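Long-range contact in choline dehydrogenase and related flavoproteins (Aspergillus oryzae, PDB 3Q9T), which is a formate oxidase of the glucose-methanol-choline oxidoreductase family, carrying 8-formyl-FAD at its catalytic site: residues A[59-71]-A[79-91]. Numbering follows the deposited sequence.
Sequences RNSKYDWAYKTTM and RIEKPNTRGKTLG. With FAY ([(2R,3S,4R,5R)-5-(6-amino-9H-purin-9-yl)-3,4-dihydroxytetrahydrofuran-2-yl]methyl (2R,3S,4S)-5-(8-formyl-7-methyl-2,4-dioxo-3,4-dihydrobenzo[g]pteridin-10(2H)-yl)-2,3,4-trihydroxypentyl dihydrogen diphosphate), chain D.
Both carboxylate oxygens of Asp-64 are gripped twice, joining 59-71 to 79-91 where the arms of a beta hairpin (strands 67-74 and 77-81) run on toward the FAD cofactor. Asp-64 OD2 takes Thr-85 OG1 on its syn side at 2.7 Å and the backbone N of Asn-60 on its anti side. Asp-64 OD1 receives Arg-86 N at 3.2 Å and, from the opposite face of the carboxylate, Ala-66 N, which closes an Asx turn. Asp-64 CG lies anti to the backbone N (chi1 -177°), swinging the carboxylate back to 79-91. In the hairpin proper, Thr-69 and Glu-81 form an antiparallel hydrogen-bonded pair; a beta bulge shifts the register before Tyr-67 pairs with Asn-84, just after the cis peptide bond between Lys-82 and Pro-83. Lys-82 NZ meets Ala-66 O in the carbonyl plane at 2.6 Å. Lys-68 NZ instead makes a salt bridge with Glu-78 of the second subunit. The Tyr-67 hydroxyl bonds to Glu-270 and lies over one face of the Trp-65 indole. Across the opposite face runs the extended Lys-88 chain, NZ in cation-pi contact with the six-membered ring. At the indole edge, Trp-65 NE1 makes weak hydrogen bonds to Gly-87 O (3.0 Å) and FAY O2B (3.2 Å), a hydroxyl of the adenosine ribose.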
loop_
_atom_site.group_PDB
_atom_site.type_symbol
_atom_site.label_atom_id
_atom_site.label_comp_id
_atom_site.label_asym_id
_atom_site.label_seq_id
_atom_site.Cartn_x
_atom_site.Cartn_y
_atom_site.Cartn_z
ATOM N N ARG A 59 -17.710 -8.292 2.437
ATOM C CA ARG A 59 -16.570 -7.383 2.477
ATOM C C ARG A 59 -17.009 -6.003 1.993
ATOM O O ARG A 59 -17.728 -5.883 1.007
ATOM C CB ARG A 59 -15.411 -7.895 1.612
ATOM C CG ARG A 59 -14.701 -9.141 2.147
ATOM C CD ARG A 59 -13.256 -9.261 1.587
ATOM N NE ARG A 59 -13.236 -8.859 0.194
ATOM C CZ ARG A 59 -12.342 -8.055 -0.365
ATOM N NH1 ARG A 59 -11.328 -7.558 0.336
ATOM N NH2 ARG A 59 -12.468 -7.755 -1.647
ATOM N N ASN A 60 -16.577 -4.968 2.697
ATOM C CA ASN A 60 -16.996 -3.599 2.412
ATOM C C ASN A 60 -18.464 -3.267 2.637
ATOM O O ASN A 60 -18.883 -2.134 2.391
ATOM C CB ASN A 60 -16.574 -3.181 1.007
ATOM C CG ASN A 60 -15.088 -2.938 0.918
ATOM O OD1 ASN A 60 -14.535 -2.173 1.710
ATOM N ND2 ASN A 60 -14.420 -3.620 -0.019
ATOM N N SER A 61 -19.245 -4.228 3.111
ATOM C CA SER A 61 -20.667 -3.957 3.348
ATOM C C SER A 61 -20.825 -3.224 4.670
ATOM O O SER A 61 -19.840 -2.941 5.357
ATOM C CB SER A 61 -21.485 -5.253 3.368
ATOM O OG SER A 61 -21.205 -6.014 4.534
ATOM N N LYS A 62 -22.062 -2.932 5.048
ATOM C CA LYS A 62 -22.286 -2.248 6.316
ATOM C C LYS A 62 -21.894 -3.125 7.512
ATOM O O LYS A 62 -21.723 -2.617 8.613
ATOM C CB LYS A 62 -23.740 -1.788 6.455
ATOM C CG LYS A 62 -24.741 -2.908 6.675
ATOM C CD LYS A 62 -26.112 -2.343 7.062
ATOM C CE LYS A 62 -26.087 -1.722 8.461
ATOM N NZ LYS A 62 -27.451 -1.633 9.082
ATOM N N TYR A 63 -21.746 -4.433 7.286
ATOM C CA TYR A 63 -21.414 -5.363 8.369
ATOM C C TYR A 63 -19.904 -5.585 8.515
ATOM O O TYR A 63 -19.464 -6.500 9.207
ATOM C CB TYR A 63 -22.189 -6.684 8.190
ATOM C CG TYR A 63 -23.649 -6.400 7.912
ATOM C CD1 TYR A 63 -24.450 -5.838 8.897
ATOM C CD2 TYR A 63 -24.205 -6.622 6.652
ATOM C CE1 TYR A 63 -25.759 -5.532 8.653
ATOM C CE2 TYR A 63 -25.521 -6.334 6.399
ATOM C CZ TYR A 63 -26.295 -5.786 7.415
ATOM O OH TYR A 63 -27.607 -5.476 7.204
ATOM N N ASP A 64 -19.118 -4.718 7.881
ATOM C CA ASP A 64 -17.667 -4.848 7.886
ATOM C C ASP A 64 -16.985 -3.593 8.444
ATOM O O ASP A 64 -17.103 -2.516 7.864
ATOM C CB ASP A 64 -17.173 -5.119 6.457
ATOM C CG ASP A 64 -15.680 -5.344 6.381
ATOM O OD1 ASP A 64 -15.000 -5.227 7.428
ATOM O OD2 ASP A 64 -15.185 -5.628 5.265
ATOM N N TRP A 65 -16.245 -3.749 9.541
ATOM C CA TRP A 65 -15.407 -2.679 10.072
ATOM C C TRP A 65 -14.528 -2.083 8.975
ATOM O O TRP A 65 -14.275 -0.890 8.961
ATOM C CB TRP A 65 -14.538 -3.170 11.235
ATOM C CG TRP A 65 -15.319 -3.463 12.493
ATOM C CD1 TRP A 65 -15.817 -4.682 12.898
ATOM C CD2 TRP A 65 -15.699 -2.521 13.503
ATOM N NE1 TRP A 65 -16.473 -4.549 14.099
ATOM C CE2 TRP A 65 -16.426 -3.235 14.489
ATOM C CE3 TRP A 65 -15.495 -1.144 13.672
ATOM C CZ2 TRP A 65 -16.941 -2.617 15.628
ATOM C CZ3 TRP A 65 -16.006 -0.531 14.806
ATOM C CH2 TRP A 65 -16.719 -1.267 15.770
ATOM N N ALA A 66 -14.066 -2.938 8.071
ATOM C CA ALA A 66 -13.305 -2.520 6.901
ATOM C C ALA A 66 -12.083 -1.692 7.290
ATOM O O ALA A 66 -11.840 -0.624 6.740
ATOM C CB ALA A 66 -14.203 -1.762 5.898
ATOM N N TYR A 67 -11.316 -2.203 8.244
ATOM C CA TYR A 67 -10.089 -1.547 8.674
ATOM C C TYR A 67 -9.021 -1.426 7.585
ATOM O O TYR A 67 -8.813 -2.343 6.772
ATOM C CB TYR A 67 -9.461 -2.318 9.836
ATOM C CG TYR A 67 -10.329 -2.448 11.060
ATOM C CD1 TYR A 67 -10.730 -1.327 11.772
ATOM C CD2 TYR A 67 -10.722 -3.702 11.531
ATOM C CE1 TYR A 67 -11.519 -1.443 12.911
ATOM C CE2 TYR A 67 -11.508 -3.826 12.658
ATOM C CZ TYR A 67 -11.901 -2.692 13.343
ATOM O OH TYR A 67 -12.672 -2.806 14.462
ATOM N N LYS A 68 -8.315 -0.304 7.610
ATOM C CA LYS A 68 -7.007 -0.219 6.984
ATOM C C LYS A 68 -6.029 -1.008 7.844
ATOM O O LYS A 68 -6.059 -0.889 9.075
ATOM C CB LYS A 68 -6.534 1.234 6.944
ATOM C CG LYS A 68 -7.370 2.158 6.056
ATOM C CD LYS A 68 -6.848 3.577 6.152
ATOM C CE LYS A 68 -7.389 4.455 5.027
ATOM N NZ LYS A 68 -6.933 5.864 5.222
ATOM N N THR A 69 -5.182 -1.825 7.215
ATOM C CA THR A 69 -4.056 -2.417 7.924
ATOM C C THR A 69 -2.836 -2.681 7.053
ATOM O O THR A 69 -2.953 -3.029 5.881
ATOM C CB THR A 69 -4.425 -3.713 8.759
ATOM O OG1 THR A 69 -3.967 -4.888 8.095
ATOM C CG2 THR A 69 -5.878 -3.809 9.039
ATOM N N THR A 70 -1.661 -2.492 7.645
ATOM C CA THR A 70 -0.398 -2.776 6.977
ATOM C C THR A 70 -0.160 -4.282 6.951
ATOM O O THR A 70 -0.080 -4.937 8.002
ATOM C CB THR A 70 0.790 -2.087 7.698
ATOM O OG1 THR A 70 0.620 -0.670 7.662
ATOM C CG2 THR A 70 2.141 -2.464 7.051
ATOM N N MET A 71 -0.041 -4.818 5.743
ATOM C CA MET A 71 0.108 -6.252 5.527
ATOM C C MET A 71 1.555 -6.660 5.692
ATOM O O MET A 71 1.867 -7.655 6.347
ATOM C CB MET A 71 -0.384 -6.620 4.128
ATOM C CG MET A 71 -1.885 -6.369 3.929
ATOM S SD MET A 71 -2.907 -7.628 4.745
ATOM C CE MET A 71 -4.158 -6.583 5.480
ATOM N N ARG A 79 3.126 -2.552 2.191
ATOM C CA ARG A 79 1.801 -2.381 1.620
ATOM C C ARG A 79 0.760 -2.241 2.729
ATOM O O ARG A 79 0.809 -2.937 3.740
ATOM C CB ARG A 79 1.468 -3.561 0.719
ATOM C CG ARG A 79 0.059 -3.587 0.186
ATOM C CD ARG A 79 0.044 -4.271 -1.168
ATOM N NE ARG A 79 0.520 -5.651 -1.116
ATOM C CZ ARG A 79 -0.217 -6.671 -0.675
ATOM N NH1 ARG A 79 -1.452 -6.465 -0.250
ATOM N NH2 ARG A 79 0.271 -7.898 -0.659
ATOM N N ILE A 80 -0.178 -1.333 2.533
ATOM C CA ILE A 80 -1.258 -1.155 3.474
ATOM C C ILE A 80 -2.517 -1.433 2.672
ATOM O O ILE A 80 -2.565 -1.160 1.477
ATOM C CB ILE A 80 -1.240 0.247 4.100
ATOM C CG1 ILE A 80 -2.384 0.409 5.111
ATOM C CG2 ILE A 80 -1.293 1.326 3.006
ATOM C CD1 ILE A 80 -2.399 1.799 5.796
ATOM N N GLU A 81 -3.505 -2.057 3.300
ATOM C CA GLU A 81 -4.721 -2.426 2.579
ATOM C C GLU A 81 -5.995 -2.030 3.304
ATOM O O GLU A 81 -6.012 -1.842 4.536
ATOM C CB GLU A 81 -4.753 -3.930 2.295
ATOM C CG GLU A 81 -3.631 -4.444 1.389
ATOM C CD GLU A 81 -3.888 -4.181 -0.094
ATOM O OE1 GLU A 81 -4.989 -3.714 -0.442
ATOM O OE2 GLU A 81 -2.985 -4.456 -0.918
ATOM N N LYS A 82 -7.063 -1.914 2.521
ATOM C CA LYS A 82 -8.401 -1.767 3.050
ATOM C C LYS A 82 -9.334 -2.370 2.025
ATOM O O LYS A 82 -9.216 -2.078 0.850
ATOM C CB LYS A 82 -8.730 -0.293 3.295
ATOM C CG LYS A 82 -10.190 -0.001 3.580
ATOM C CD LYS A 82 -10.409 1.493 3.587
ATOM C CE LYS A 82 -11.842 1.855 3.840
ATOM N NZ LYS A 82 -12.230 1.438 5.183
ATOM N N PRO A 83 -10.281 -3.206 2.467
ATOM C CA PRO A 83 -10.606 -3.475 3.867
ATOM C C PRO A 83 -9.916 -4.704 4.438
ATOM O O PRO A 83 -9.810 -5.714 3.772
ATOM C CB PRO A 83 -12.109 -3.773 3.796
ATOM C CG PRO A 83 -12.246 -4.514 2.483
ATOM C CD PRO A 83 -11.285 -3.786 1.550
ATOM N N ASN A 84 -9.460 -4.615 5.678
ATOM C CA ASN A 84 -9.112 -5.805 6.419
ATOM C C ASN A 84 -10.368 -6.193 7.179
ATOM O O ASN A 84 -10.623 -5.681 8.258
ATOM C CB ASN A 84 -7.975 -5.530 7.387
ATOM C CG ASN A 84 -7.489 -6.782 8.072
ATOM O OD1 ASN A 84 -6.726 -6.725 9.049
ATOM N ND2 ASN A 84 -7.895 -7.927 7.547
ATOM N N THR A 85 -11.152 -7.082 6.585
ATOM C CA THR A 85 -12.522 -7.358 6.999
ATOM C C THR A 85 -12.646 -7.966 8.405
ATOM O O THR A 85 -11.897 -8.870 8.773
ATOM C CB THR A 85 -13.184 -8.282 5.944
ATOM O OG1 THR A 85 -13.372 -7.553 4.715
ATOM C CG2 THR A 85 -14.501 -8.863 6.435
ATOM N N ARG A 86 -13.598 -7.443 9.176
ATOM C CA ARG A 86 -13.961 -7.940 10.508
ATOM C C ARG A 86 -15.452 -7.724 10.647
ATOM O O ARG A 86 -15.975 -6.744 10.124
ATOM C CB ARG A 86 -13.275 -7.117 11.603
ATOM C CG ARG A 86 -11.790 -7.406 11.817
ATOM C CD ARG A 86 -11.590 -8.772 12.418
ATOM N NE ARG A 86 -11.007 -9.696 11.449
ATOM C CZ ARG A 86 -10.704 -10.961 11.709
ATOM N NH1 ARG A 86 -10.949 -11.471 12.908
ATOM N NH2 ARG A 86 -10.152 -11.723 10.766
ATOM N N GLY A 87 -16.135 -8.614 11.368
ATOM C CA GLY A 87 -17.577 -8.520 11.515
ATOM C C GLY A 87 -18.034 -7.388 12.440
ATOM O O GLY A 87 -17.545 -7.244 13.559
ATOM N N LYS A 88 -18.970 -6.586 11.957
ATOM C CA LYS A 88 -19.587 -5.522 12.734
ATOM C C LYS A 88 -21.088 -5.792 12.737
ATOM O O LYS A 88 -21.814 -5.397 11.807
ATOM C CB LYS A 88 -19.272 -4.152 12.120
ATOM C CG LYS A 88 -19.555 -2.989 13.024
ATOM C CD LYS A 88 -19.188 -1.673 12.365
ATOM C CE LYS A 88 -19.844 -0.518 13.100
ATOM N NZ LYS A 88 -19.456 0.789 12.526
ATOM N N THR A 89 -21.525 -6.501 13.780
ATOM C CA THR A 89 -22.846 -7.109 13.851
ATOM C C THR A 89 -22.839 -8.136 14.966
ATOM O O THR A 89 -21.794 -8.704 15.281
ATOM C CB THR A 89 -23.235 -7.852 12.552
ATOM O OG1 THR A 89 -24.475 -8.556 12.752
ATOM C CG2 THR A 89 -22.158 -8.860 12.150
ATOM N N LEU A 90 -23.992 -8.365 15.585
ATOM C CA LEU A 90 -24.080 -9.432 16.577
ATOM C C LEU A 90 -23.512 -10.659 15.886
ATOM O O LEU A 90 -23.798 -10.905 14.703
ATOM C CB LEU A 90 -25.530 -9.683 17.002
ATOM C CG LEU A 90 -25.706 -10.659 18.172
ATOM C CD1 LEU A 90 -25.031 -10.135 19.448
ATOM C CD2 LEU A 90 -27.171 -10.926 18.434
ATOM N N GLY A 91 -22.676 -11.405 16.600
ATOM C CA GLY A 91 -22.006 -12.548 16.003
ATOM C C GLY A 91 -20.621 -12.184 15.501
ATOM O O GLY A 91 -19.796 -13.053 15.239
HETATM P P FAY D . -13.611 -12.939 17.986
HETATM N N1 FAY D . -11.997 -18.681 10.802
HETATM C C2 FAY D . -12.370 -19.991 10.510
HETATM O O2 FAY D . -12.281 -20.862 11.367
HETATM N N3 FAY D . -13.254 -20.231 9.479
HETATM C C4 FAY D . -13.303 -19.343 8.433
HETATM O O4 FAY D . -13.434 -19.813 7.287
HETATM N N5 FAY D . -12.974 -17.101 7.685
HETATM C C6 FAY D . -13.194 -14.849 7.052
HETATM C C7 FAY D . -13.217 -13.499 7.353
HETATM C C8 FAY D . -12.931 -13.080 8.656
HETATM O O8 FAY D . -13.104 -11.284 10.152
HETATM C C9 FAY D . -12.746 -14.036 9.664
HETATM P PA FAY D . -15.164 -10.975 16.668
HETATM C "C1'" FAY D . -12.044 -15.959 11.773
HETATM C C10 FAY D . -12.240 -17.677 9.895
HETATM N N10 FAY D . -12.250 -16.340 10.305
HETATM N N1A FAY D . -17.714 -1.044 20.470
HETATM O O1A FAY D . -14.806 -10.006 15.591
HETATM C C1B FAY D . -17.577 -5.883 18.437
HETATM O O1P FAY D . -14.671 -13.269 19.009
HETATM C "C2'" FAY D . -13.354 -16.068 12.587
HETATM O "O2'" FAY D . -14.360 -15.490 11.834
HETATM C C2A FAY D . -18.726 -1.986 20.466
HETATM O O2A FAY D . -15.937 -12.165 16.186
HETATM C C2B FAY D . -17.531 -6.262 16.967
HETATM O O2B FAY D . -18.551 -5.649 16.200
HETATM O O2P FAY D . -12.227 -12.952 18.610
HETATM C "C3'" FAY D . -13.469 -15.562 14.063
HETATM O "O3'" FAY D . -14.693 -14.910 14.396
HETATM N N3A FAY D . -18.528 -3.226 19.881
HETATM C C3B FAY D . -17.725 -7.760 17.040
HETATM O O3B FAY D . -19.101 -8.029 17.148
HETATM O O3P FAY D . -13.842 -11.447 17.423
HETATM C "C4'" FAY D . -12.348 -14.672 14.537
HETATM O "O4'" FAY D . -11.144 -15.351 14.191
HETATM C C4A FAY D . -17.330 -3.517 19.312
HETATM C C4B FAY D . -17.098 -8.140 18.359
HETATM O O4B FAY D . -16.921 -6.939 19.092
HETATM C C4X FAY D . -12.781 -18.054 8.652
HETATM C "C5'" FAY D . -12.455 -14.412 16.059
HETATM O "O5'" FAY D . -13.655 -13.893 16.653
HETATM C C5A FAY D . -16.297 -2.584 19.315
HETATM C C5B FAY D . -15.779 -8.860 18.157
HETATM O O5B FAY D . -16.063 -10.180 17.766
HETATM C C5X FAY D . -12.793 -15.775 8.011
HETATM C C6A FAY D . -16.489 -1.331 19.894
HETATM N N6A FAY D . -15.531 -0.398 19.809
HETATM N N7A FAY D . -15.235 -3.138 18.696
HETATM C C7M FAY D . -13.366 -12.519 6.215
HETATM C C8A FAY D . -15.553 -4.392 18.311
HETATM C C8M FAY D . -13.337 -11.710 9.042
HETATM C C9A FAY D . -12.625 -15.388 9.351
HETATM N N9A FAY D . -16.844 -4.635 18.680
HETATM O O HOH W 1 -11.094 -8.067 3.384
#